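Local coordinates for plasmin and fibronectin-binding protein A (Streptococcus pneumoniae, PDB 4MR0) that acts as a fibronectin-dependent surface adhesin and invasin, binding host fibronectin, plasmin, plasminogen and serum albumin, at residues K167-L172 / T211-Y216. Residues are numbered along the deposited sequence; the frame is centred on the assembly and turned at random.
Sequences KSHTHL and TEDISY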
# COMPACT_ATOMS: atom_id res chain seq x y z
N LYS A 167 0.04 22.91 -8.36
CA LYS A 167 -0.61 23.34 -9.59
C LYS A 167 0.08 22.67 -10.76
O LYS A 167 1.20 22.17 -10.64
CB LYS A 167 -0.51 24.86 -9.75
CG LYS A 167 -1.07 25.68 -8.59
CD LYS A 167 -2.58 25.60 -8.52
CE LYS A 167 -3.13 26.52 -7.43
NZ LYS A 167 -2.85 27.96 -7.72
N SER A 168 -0.60 22.65 -11.90
CA SER A 168 -0.05 22.04 -13.11
C SER A 168 1.25 22.71 -13.54
O SER A 168 1.41 23.93 -13.42
CB SER A 168 -1.06 22.13 -14.26
OG SER A 168 -2.14 21.24 -14.06
N HIS A 169 2.16 21.89 -14.04
CA HIS A 169 3.45 22.33 -14.54
C HIS A 169 4.35 23.00 -13.50
O HIS A 169 5.11 23.93 -13.82
CB HIS A 169 3.24 23.26 -15.74
CG HIS A 169 2.42 22.64 -16.83
ND1 HIS A 169 2.83 21.52 -17.53
CD2 HIS A 169 1.19 22.94 -17.30
CE1 HIS A 169 1.89 21.16 -18.38
NE2 HIS A 169 0.88 22.00 -18.26
N THR A 170 4.28 22.54 -12.25
CA THR A 170 5.13 23.08 -11.20
C THR A 170 6.04 21.95 -10.74
O THR A 170 5.62 20.79 -10.70
CB THR A 170 4.32 23.64 -10.00
OG1 THR A 170 3.54 22.60 -9.42
CG2 THR A 170 3.41 24.77 -10.45
N HIS A 171 7.28 22.28 -10.40
CA HIS A 171 8.24 21.28 -9.97
C HIS A 171 9.01 21.75 -8.74
O HIS A 171 9.84 22.66 -8.83
CB HIS A 171 9.20 20.97 -11.12
CG HIS A 171 8.50 20.74 -12.42
ND1 HIS A 171 8.25 21.76 -13.33
CD2 HIS A 171 7.89 19.64 -12.93
CE1 HIS A 171 7.52 21.29 -14.32
NE2 HIS A 171 7.29 20.01 -14.10
N LEU A 172 8.70 21.14 -7.60
CA LEU A 172 9.33 21.50 -6.34
C LEU A 172 10.54 20.62 -6.04
O LEU A 172 10.50 19.40 -6.19
CB LEU A 172 8.32 21.39 -5.20
CG LEU A 172 7.28 22.52 -5.05
CD1 LEU A 172 6.55 22.71 -6.37
CD2 LEU A 172 6.30 22.18 -3.93
N THR A 211 -5.35 18.07 -13.52
CA THR A 211 -4.08 18.76 -13.35
C THR A 211 -3.04 17.82 -13.91
O THR A 211 -3.31 16.63 -14.11
CB THR A 211 -3.76 19.04 -11.86
OG1 THR A 211 -3.85 17.83 -11.11
CG2 THR A 211 -4.71 20.09 -11.30
N GLU A 212 -1.84 18.32 -14.17
CA GLU A 212 -0.82 17.46 -14.74
C GLU A 212 0.58 18.06 -14.69
O GLU A 212 0.76 19.26 -14.47
CB GLU A 212 -1.17 17.13 -16.19
CG GLU A 212 -1.02 18.31 -17.14
CD GLU A 212 -1.41 17.97 -18.56
OE1 GLU A 212 -2.61 18.09 -18.90
OE2 GLU A 212 -0.52 17.57 -19.34
N ASP A 213 1.56 17.18 -14.91
CA ASP A 213 2.96 17.57 -14.94
C ASP A 213 3.39 18.25 -13.64
O ASP A 213 3.75 19.43 -13.63
CB ASP A 213 3.19 18.49 -16.14
CG ASP A 213 4.65 18.81 -16.37
OD1 ASP A 213 5.50 17.93 -16.10
OD2 ASP A 213 4.93 19.93 -16.83
N ILE A 214 3.33 17.50 -12.55
CA ILE A 214 3.71 18.01 -11.24
C ILE A 214 4.80 17.10 -10.68
O ILE A 214 4.68 15.88 -10.74
CB ILE A 214 2.50 17.99 -10.27
CG1 ILE A 214 1.38 18.89 -10.81
CG2 ILE A 214 2.93 18.47 -8.89
CD1 ILE A 214 0.07 18.73 -10.08
N SER A 215 5.86 17.69 -10.14
CA SER A 215 6.92 16.89 -9.55
C SER A 215 7.32 17.47 -8.21
O SER A 215 7.23 18.68 -7.98
CB SER A 215 8.14 16.80 -10.49
OG SER A 215 8.73 18.07 -10.71
N TYR A 216 7.72 16.59 -7.30
CA TYR A 216 8.13 16.96 -5.95
C TYR A 216 9.33 16.08 -5.61
O TYR A 216 9.23 14.86 -5.65
CB TYR A 216 6.98 16.70 -4.98
CG TYR A 216 7.22 17.20 -3.57
CD1 TYR A 216 8.06 16.52 -2.70
CD2 TYR A 216 6.58 18.36 -3.11
CE1 TYR A 216 8.27 16.98 -1.40
CE2 TYR A 216 6.79 18.82 -1.81
CZ TYR A 216 7.63 18.13 -0.96
OH TYR A 216 7.84 18.58 0.32
O HOH W 1 10.57 18.25 -8.68
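Asp213 meets two histidines of 167-172. Its OD2 takes the ND1-H of His169 at 2.7 Å, through the anti lone pair and close to the ring plane. Ring and carboxylate planes are 66° apart. His171 NE2 points almost straight at Asp213 OD1, but at 3.4 Å this bond is weak. The Asp213 side chain reaches both rings because CG lies anti to the backbone N (chi1 -173°). The firm bond to His169, with the weak one to His171, probably restricts the carboxylate, and its charge may favour protonation of the histidines.

The strands run parallel and are joined by main-chain bonds. Ser215 N donates to Thr170 O, and Leu172 N to Ser215 O at 2.9 Å. Before the regular pairing, His169 N bonds to Glu212 O. Ser168 OG accepts a hydrogen bond from Glu212 N at 2.9 Å, beside the turn. A water links Leu172 O with Ser215 OG.

The type II turn Lys167-Thr170 is tied by Thr170 OG1 to Lys167 O at 2.7 Å. Ile214 CG1 rests 3.3 Å from the same Lys167 O.

On the face that carries Thr170, Leu172, Ile214 and Tyr216, all buried, Leu172 CD2 lies obliquely against the Tyr216 ring, 3.9 Å from CD2 of Tyr216. Phe246 and Phe194 meet that ring edge-to-face.

Strand 170-174 lies between 150-153 and 211-217, all parallel. Such stacking of strands from successive coils is characteristic of the right-handed parallel beta-helix of pectate lyase-like proteins.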